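Local coordinates for hypothetical protein SP2199 (Streptococcus pneumoniae TIGR4, PDB 2IBO) that is of unknown function but belongs to a family of thiamine-binding proteins, so it may bind thiamine or a related small molecule, at residues A3-Q8 with D50-I55; A27-Q32 with K57-V62. All coordinates share one frame; numbering follows the deposited sequence.

Contact 1 of 2, residues A3-Q8 with D50-I55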
ATOM      1  N   ALA A   3      -3.715  -1.400 -18.385  1.00 18.85           N
ATOM      2  CA  ALA A   3      -3.305  -1.539 -16.996  1.00 15.80           C
ATOM      3  C   ALA A   3      -2.238  -0.540 -16.599  1.00 14.52           C
ATOM      4  O   ALA A   3      -1.478  -0.060 -17.429  1.00 14.73           O
ATOM      5  CB  ALA A   3      -2.806  -2.935 -16.748  1.00 12.73           C
ATOM      6  N   SER A   4      -2.195  -0.218 -15.316  1.00 23.71           N
ATOM      7  CA  SER A   4      -1.199   0.705 -14.813  1.00 24.69           C
ATOM      8  C   SER A   4      -0.626   0.054 -13.562  1.00 24.75           C
ATOM      9  O   SER A   4      -1.358  -0.550 -12.782  1.00 25.63           O
ATOM     10  CB  SER A   4      -1.824   2.056 -14.485  1.00 27.54           C
ATOM     11  OG  SER A   4      -0.819   3.047 -14.358  1.00 30.04           O
ATOM     12  N   ILE A   5       0.686   0.176 -13.392  1.00 27.39           N
ATOM     13  CA  ILE A   5       1.417  -0.419 -12.282  1.00 25.92           C
ATOM     14  C   ILE A   5       2.279   0.646 -11.640  1.00 26.45           C
ATOM     15  O   ILE A   5       2.970   1.390 -12.334  1.00 28.33           O
ATOM     16  CB  ILE A   5       2.339  -1.555 -12.811  1.00 17.95           C
ATOM     17  CG1 ILE A   5       1.484  -2.741 -13.231  1.00 17.57           C
ATOM     18  CG2 ILE A   5       3.390  -1.940 -11.796  1.00 15.73           C
ATOM     19  CD1 ILE A   5       0.608  -3.244 -12.124  1.00 20.74           C
ATOM     20  N   ALA A   6       2.230   0.736 -10.319  1.00 15.98           N
ATOM     21  CA  ALA A   6       3.046   1.700  -9.593  1.00 15.10           C
ATOM     22  C   ALA A   6       4.003   0.832  -8.793  1.00 15.81           C
ATOM     23  O   ALA A   6       3.576  -0.094  -8.095  1.00 16.09           O
ATOM     24  CB  ALA A   6       2.174   2.532  -8.676  1.00 21.04           C
ATOM     25  N   LEU A   7       5.299   1.086  -8.912  1.00 18.81           N
ATOM     26  CA  LEU A   7       6.269   0.258  -8.190  1.00 20.76           C
ATOM     27  C   LEU A   7       7.193   1.045  -7.267  1.00 21.05           C
ATOM     28  O   LEU A   7       7.696   2.126  -7.621  1.00 20.97           O
ATOM     29  CB  LEU A   7       7.115  -0.564  -9.185  1.00 23.41           C
ATOM     30  CG  LEU A   7       8.230  -1.469  -8.619  1.00 23.91           C
ATOM     31  CD1 LEU A   7       7.617  -2.640  -7.799  1.00 22.82           C
ATOM     32  CD2 LEU A   7       9.089  -1.993  -9.767  1.00 21.13           C
ATOM     33  N   GLN A   8       7.378   0.496  -6.071  1.00 18.02           N
ATOM     34  CA  GLN A   8       8.257   1.074  -5.064  1.00 20.06           C
ATOM     35  C   GLN A   8       9.064  -0.066  -4.486  1.00 19.38           C
ATOM     36  O   GLN A   8       8.507  -1.026  -3.949  1.00 17.89           O
ATOM     37  CB  GLN A   8       7.480   1.727  -3.929  1.00 28.06           C
ATOM     38  CG  GLN A   8       8.386   2.169  -2.800  1.00 30.64           C
ATOM     39  CD  GLN A   8       7.640   2.817  -1.650  1.00 35.96           C
ATOM     40  OE1 GLN A   8       8.244   3.496  -0.815  1.00 36.27           O
ATOM     41  NE2 GLN A   8       6.320   2.608  -1.594  1.00 37.14           N
ATOM     42  N   ASP A  50      -0.521  -7.669 -19.632  1.00 29.57           N
ATOM     43  CA  ASP A  50       0.471  -8.727 -19.847  1.00 30.48           C
ATOM     44  C   ASP A  50       1.920  -8.256 -19.752  1.00 29.67           C
ATOM     45  O   ASP A  50       2.732  -8.865 -19.047  1.00 28.78           O
ATOM     46  CB  ASP A  50       0.243  -9.400 -21.205  1.00 47.04           C
ATOM     47  CG  ASP A  50      -0.847 -10.456 -21.161  1.00 50.15           C
ATOM     48  OD1 ASP A  50      -1.220 -10.961 -22.245  1.00 50.72           O
ATOM     49  OD2 ASP A  50      -1.326 -10.787 -20.047  1.00 51.22           O
ATOM     50  N   GLU A  51       2.238  -7.171 -20.456  1.00 35.87           N
ATOM     51  CA  GLU A  51       3.596  -6.634 -20.442  1.00 36.36           C
ATOM     52  C   GLU A  51       4.004  -6.084 -19.062  1.00 34.54           C
ATOM     53  O   GLU A  51       5.142  -6.273 -18.623  1.00 33.92           O
ATOM     54  CB  GLU A  51       3.755  -5.548 -21.525  1.00 62.37           C
ATOM     55  CG  GLU A  51       3.194  -4.162 -21.177  1.00 66.32           C
ATOM     56  CD  GLU A  51       3.321  -3.153 -22.329  1.00 69.63           C
ATOM     57  OE1 GLU A  51       2.499  -3.206 -23.273  1.00 70.09           O
ATOM     58  OE2 GLU A  51       4.248  -2.309 -22.294  1.00 71.35           O
ATOM     59  N   LEU A  52       3.082  -5.415 -18.373  1.00 22.28           N
ATOM     60  CA  LEU A  52       3.401  -4.871 -17.068  1.00 20.34           C
ATOM     61  C   LEU A  52       3.675  -5.989 -16.075  1.00 20.19           C
ATOM     62  O   LEU A  52       4.619  -5.898 -15.298  1.00 19.93           O
ATOM     63  CB  LEU A  52       2.275  -3.970 -16.561  1.00 26.85           C
ATOM     64  CG  LEU A  52       1.948  -2.706 -17.376  1.00 25.16           C
ATOM     65  CD1 LEU A  52       0.873  -1.892 -16.656  1.00 23.37           C
ATOM     66  CD2 LEU A  52       3.194  -1.870 -17.575  1.00 23.87           C
HETATM   67  N   MSE A  53       2.874  -7.052 -16.092  1.00 21.19           N
HETATM   68  CA  MSE A  53       3.126  -8.156 -15.168  1.00 21.88           C
HETATM   69  C   MSE A  53       4.507  -8.737 -15.442  1.00 21.24           C
HETATM   70  O   MSE A  53       5.248  -9.078 -14.511  1.00 19.71           O
HETATM   71  CB  MSE A  53       2.055  -9.236 -15.296  1.00 39.34           C
HETATM   72  CG  MSE A  53       0.704  -8.832 -14.706  1.00 45.47           C
HETATM   73 SE   MSE A  53       0.807  -8.179 -12.852  1.00 54.85          SE
HETATM   74  CE  MSE A  53       0.741  -6.308 -13.259  1.00 50.85           C
ATOM     75  N   ARG A  54       4.863  -8.822 -16.725  1.00 26.31           N
ATOM     76  CA  ARG A  54       6.162  -9.339 -17.127  1.00 24.87           C
ATOM     77  C   ARG A  54       7.260  -8.397 -16.624  1.00 24.23           C
ATOM     78  O   ARG A  54       8.241  -8.836 -16.020  1.00 25.34           O
ATOM     79  CB  ARG A  54       6.232  -9.449 -18.651  1.00 59.58           C
ATOM     80  CG  ARG A  54       7.461 -10.168 -19.162  1.00 60.47           C
ATOM     81  CD  ARG A  54       7.717  -9.846 -20.611  1.00 61.96           C
ATOM     82  NE  ARG A  54       8.356  -8.541 -20.769  1.00 66.21           N
ATOM     83  CZ  ARG A  54       7.868  -7.555 -21.518  1.00 68.23           C
ATOM     84  NH1 ARG A  54       6.725  -7.713 -22.189  1.00 66.86           N
ATOM     85  NH2 ARG A  54       8.526  -6.406 -21.603  1.00 69.29           N
ATOM     86  N   ILE A  55       7.091  -7.098 -16.868  1.00 25.66           N
ATOM     87  CA  ILE A  55       8.077  -6.115 -16.444  1.00 24.23           C
ATOM     88  C   ILE A  55       8.199  -6.078 -14.922  1.00 25.28           C
ATOM     89  O   ILE A  55       9.301  -5.968 -14.387  1.00 26.05           O
ATOM     90  CB  ILE A  55       7.725  -4.712 -16.995  1.00 15.10           C
ATOM     91  CG1 ILE A  55       7.811  -4.739 -18.537  1.00 14.09           C
ATOM     92  CG2 ILE A  55       8.667  -3.661 -16.429  1.00 13.09           C
ATOM     93  CD1 ILE A  55       7.548  -3.404 -19.213  1.00 14.62           C
TER

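Contact 2 of 2, residues A27-Q32 with K57-V62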
ATOM      1  N   ALA A  27      16.997   1.570 -14.046  1.00 29.58           N
ATOM      2  CA  ALA A  27      17.666   1.355 -15.334  1.00 28.03           C
ATOM      3  C   ALA A  27      16.951   0.264 -16.127  1.00 26.88           C
ATOM      4  O   ALA A  27      16.645   0.434 -17.304  1.00 26.44           O
ATOM      5  CB  ALA A  27      19.127   0.967 -15.116  1.00 25.33           C
ATOM      6  N   TYR A  28      16.687  -0.861 -15.479  1.00 17.92           N
ATOM      7  CA  TYR A  28      15.986  -1.940 -16.151  1.00 17.83           C
ATOM      8  C   TYR A  28      14.667  -1.434 -16.707  1.00 18.72           C
ATOM      9  O   TYR A  28      14.368  -1.648 -17.869  1.00 17.94           O
ATOM     10  CB  TYR A  28      15.685  -3.096 -15.201  1.00 28.18           C
ATOM     11  CG  TYR A  28      14.636  -4.010 -15.775  1.00 28.57           C
ATOM     12  CD1 TYR A  28      14.914  -4.807 -16.880  1.00 26.83           C
ATOM     13  CD2 TYR A  28      13.333  -4.001 -15.283  1.00 29.44           C
ATOM     14  CE1 TYR A  28      13.918  -5.561 -17.491  1.00 28.24           C
ATOM     15  CE2 TYR A  28      12.327  -4.751 -15.886  1.00 29.80           C
ATOM     16  CZ  TYR A  28      12.631  -5.522 -16.992  1.00 29.51           C
ATOM     17  OH  TYR A  28      11.630  -6.199 -17.625  1.00 28.05           O
ATOM     18  N   LEU A  29      13.879  -0.773 -15.863  1.00 32.38           N
ATOM     19  CA  LEU A  29      12.582  -0.242 -16.264  1.00 31.05           C
ATOM     20  C   LEU A  29      12.692   0.675 -17.492  1.00 30.63           C
ATOM     21  O   LEU A  29      11.890   0.591 -18.414  1.00 31.25           O
ATOM     22  CB  LEU A  29      11.942   0.497 -15.077  1.00 11.91           C
ATOM     23  CG  LEU A  29      10.800  -0.113 -14.245  1.00 14.00           C
ATOM     24  CD1 LEU A  29      10.832  -1.613 -14.205  1.00 11.93           C
ATOM     25  CD2 LEU A  29      10.907   0.433 -12.852  1.00 11.23           C
ATOM     26  N   GLN A  30      13.687   1.548 -17.517  1.00 20.76           N
ATOM     27  CA  GLN A  30      13.862   2.450 -18.663  1.00 22.29           C
ATOM     28  C   GLN A  30      14.098   1.649 -19.956  1.00 23.31           C
ATOM     29  O   GLN A  30      13.758   2.076 -21.058  1.00 23.41           O
ATOM     30  CB  GLN A  30      15.046   3.394 -18.412  1.00 19.29           C
ATOM     31  CG  GLN A  30      14.768   4.426 -17.354  1.00 19.54           C
ATOM     32  CD  GLN A  30      16.004   5.185 -16.922  1.00 19.27           C
ATOM     33  OE1 GLN A  30      15.900   6.291 -16.388  1.00 20.46           O
ATOM     34  NE2 GLN A  30      17.185   4.589 -17.131  1.00 19.18           N
ATOM     35  N   THR A  31      14.683   0.475 -19.785  1.00 24.72           N
ATOM     36  CA  THR A  31      14.987  -0.439 -20.866  1.00 25.44           C
ATOM     37  C   THR A  31      13.749  -0.956 -21.573  1.00 26.21           C
ATOM     38  O   THR A  31      13.788  -1.240 -22.770  1.00 27.85           O
ATOM     39  CB  THR A  31      15.787  -1.630 -20.317  1.00 26.80           C
ATOM     40  OG1 THR A  31      17.179  -1.326 -20.389  1.00 27.81           O
ATOM     41  CG2 THR A  31      15.497  -2.885 -21.072  1.00 26.43           C
ATOM     42  N   GLN A  32      12.651  -1.100 -20.844  1.00 23.93           N
ATOM     43  CA  GLN A  32      11.434  -1.590 -21.466  1.00 25.42           C
ATOM     44  C   GLN A  32      10.792  -0.502 -22.328  1.00 25.78           C
ATOM     45  O   GLN A  32      11.056   0.692 -22.152  1.00 25.71           O
ATOM     46  CB  GLN A  32      10.465  -2.077 -20.398  1.00 31.34           C
ATOM     47  CG  GLN A  32      11.036  -3.180 -19.525  1.00 31.90           C
ATOM     48  CD  GLN A  32      11.668  -4.299 -20.332  1.00 32.00           C
ATOM     49  OE1 GLN A  32      12.886  -4.412 -20.408  1.00 31.85           O
ATOM     50  NE2 GLN A  32      10.837  -5.127 -20.946  1.00 34.11           N
ATOM     51  N   LYS A  57       7.681  -8.528 -12.776  1.00 13.64           N
ATOM     52  CA  LYS A  57       8.420  -9.720 -12.368  1.00 15.07           C
ATOM     53  C   LYS A  57       9.909  -9.574 -12.618  1.00 16.02           C
ATOM     54  O   LYS A  57      10.717  -9.938 -11.761  1.00 14.05           O
ATOM     55  CB  LYS A  57       7.899 -10.942 -13.103  1.00 56.68           C
ATOM     56  CG  LYS A  57       8.523 -12.240 -12.640  1.00 59.31           C
ATOM     57  CD  LYS A  57       7.899 -13.414 -13.366  1.00 59.04           C
ATOM     58  CE  LYS A  57       8.598 -14.701 -13.003  1.00 60.38           C
ATOM     59  NZ  LYS A  57       8.167 -15.831 -13.875  1.00 64.21           N
ATOM     60  N   GLU A  58      10.278  -9.028 -13.777  1.00 25.08           N
ATOM     61  CA  GLU A  58      11.692  -8.843 -14.090  1.00 26.66           C
ATOM     62  C   GLU A  58      12.295  -7.779 -13.173  1.00 26.09           C
ATOM     63  O   GLU A  58      13.386  -7.957 -12.636  1.00 25.90           O
ATOM     64  CB  GLU A  58      11.876  -8.434 -15.554  1.00 60.91           C
ATOM     65  CG  GLU A  58      12.720  -9.407 -16.370  1.00 65.98           C
ATOM     66  CD  GLU A  58      14.131  -9.567 -15.831  1.00 68.10           C
ATOM     67  OE1 GLU A  58      14.868 -10.441 -16.334  1.00 69.75           O
ATOM     68  OE2 GLU A  58      14.509  -8.817 -14.910  1.00 69.57           O
ATOM     69  N   ALA A  59      11.578  -6.675 -12.991  1.00 29.37           N
ATOM     70  CA  ALA A  59      12.060  -5.601 -12.139  1.00 28.27           C
ATOM     71  C   ALA A  59      12.410  -6.160 -10.766  1.00 28.25           C
ATOM     72  O   ALA A  59      13.464  -5.856 -10.207  1.00 26.03           O
ATOM     73  CB  ALA A  59      10.998  -4.513 -12.014  1.00 15.24           C
ATOM     74  N   LEU A  60      11.525  -6.992 -10.228  1.00 33.57           N
ATOM     75  CA  LEU A  60      11.766  -7.575  -8.917  1.00 35.52           C
ATOM     76  C   LEU A  60      12.939  -8.555  -8.916  1.00 36.81           C
ATOM     77  O   LEU A  60      13.707  -8.592  -7.956  1.00 37.37           O
ATOM     78  CB  LEU A  60      10.488  -8.238  -8.388  1.00 38.68           C
ATOM     79  CG  LEU A  60       9.458  -7.237  -7.831  1.00 38.42           C
ATOM     80  CD1 LEU A  60       8.175  -7.948  -7.461  1.00 37.09           C
ATOM     81  CD2 LEU A  60      10.041  -6.534  -6.617  1.00 38.30           C
ATOM     82  N   GLU A  61      13.088  -9.334  -9.989  1.00 32.78           N
ATOM     83  CA  GLU A  61      14.204 -10.279 -10.093  1.00 33.14           C
ATOM     84  C   GLU A  61      15.512  -9.487 -10.177  1.00 32.74           C
ATOM     85  O   GLU A  61      16.533  -9.903  -9.641  1.00 33.61           O
ATOM     86  CB  GLU A  61      14.034 -11.183 -11.318  1.00 51.85           C
ATOM     87  CG  GLU A  61      12.792 -12.064 -11.246  1.00 54.63           C
ATOM     88  CD  GLU A  61      12.597 -12.946 -12.469  1.00 58.04           C
ATOM     89  OE1 GLU A  61      12.741 -12.448 -13.610  1.00 59.21           O
ATOM     90  OE2 GLU A  61      12.279 -14.142 -12.285  1.00 59.95           O
ATOM     91  N   VAL A  62      15.484  -8.337 -10.839  1.00 31.91           N
ATOM     92  CA  VAL A  62      16.679  -7.511 -10.916  1.00 33.29           C
ATOM     93  C   VAL A  62      17.029  -7.056  -9.499  1.00 35.44           C
ATOM     94  O   VAL A  62      18.167  -7.218  -9.056  1.00 36.97           O
ATOM     95  CB  VAL A  62      16.463  -6.245 -11.774  1.00 21.29           C
ATOM     96  CG1 VAL A  62      17.647  -5.311 -11.615  1.00 18.54           C
ATOM     97  CG2 VAL A  62      16.267  -6.616 -13.238  1.00 19.89           C
TER

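Contact 1 of 2, residues A3-Q8 with D50-I55
Ile5 of strand 3-8 meets Leu52 and Met53 of helix 50-55, and these three side chains form most of the joint. Strand and helix run almost parallel, 20° apart, with axes 8.5 Å from each other, a spacing that aliphatic side chains can fill. Ile5 and Leu52 lie alongside one another, pointing opposite ways, which brings Ile5 CG1 to 3.6 Å from both CB and CD1 of Leu52. Leu52 CG stands anti to its own carbonyl carbon (chi1 -63°), and the extended second torsion carries CD1 onward to Ala3, whose CB is 3.8 Å from it. Ala3, small enough to lie close to Leu52, is also touched by Phe49. The first bond of Met53, modelled as selenomethionine, does not aim at the strand; bends at its second and third torsions bring CE round to Ile5 CD1, 3.3 Å away, the two chains roughly perpendicular. A flexible, unbranched chain suits that detour, whereas the beta-branched Ile5 suits an extended strand.

All the touching residues are buried. The outer side of the helix is different: Arg54 is exposed, and so is Asp50, which forms a salt bridge through OD2 with Lys57 of the third subunit. The reverse face of the strand is covered too, but by other means: Ser4 OG is hydrogen-bonded to Leu45 O, and Phe41 of the second subunit packs on Ser4 and Ala6. One apolar strand face under a helix, with its reverse serving subunit association, fits the ferredoxin-like alpha-beta sandwich, here a four-stranded antiparallel sheet of order 2-3-1-4.

Contact 2 of 2, residues A27-Q32 with K57-V62
Tyr28 and Ala59 face each other, their CA atoms 6.7 Å apart, where helices 27-31 and 57-62 run roughly antiparallel at 153° with axes 9.9 Å from each other. Tyr28 fills much of the gap. With CG anti to the backbone N (chi1 164°), its ring extends along the opposing helix and passes three residues in turn. Near its root, Val62 CG2 approaches Tyr28 CG obliquely at 4.0 Å. Halfway along, Tyr28 CD2 lies 4.0 Å from Ala59 CB, and the small alanine lets the ring come close to the helix backbone. At the far end the phenol oxygen reaches the aliphatic part of Glu58, Tyr28 OH lying 3.6 Å from Glu58 CG. Glu58 runs roughly perpendicular to the tyrosine and bends at chi2, leaving OE2 over one ring face, 4.2 Å from the plane and offset toward its rim; ring and carboxylate planes are 33° apart. Tyr28 and Glu58 are amphipathic enough for this partly exposed border. Deeper in, Leu29 CD1 meets Ala59 CB at 3.6 Å, and Leu29 goes on to Met36, Thr43 and Leu45 of the sheet, a place for a wholly apolar residue. Two antiparallel helices side by side on one face of an antiparallel sheet are the helical layer of the ferredoxin-like fold.

From the N terminus, strand 2-11 leads into helix 16-31, then the hairpin of strands 35-38 and 43-46, then helix 49-64 and the last strand, 70-79. Contact 1 closes the long loop from the first strand to the start of the second helix. Contact 2 opens inside that loop, on the first helix, and closes beyond it, farther along the second, so the two cross rather than nest. Helix 49-64 is common to both: its beginning is tied to the sheet and its later turns to its fellow helix. Their centres are 10 Å apart, and Ile55, at the end of segment 50-55, lies against Leu29, its CG2 3.7 Å from Leu29 CD1.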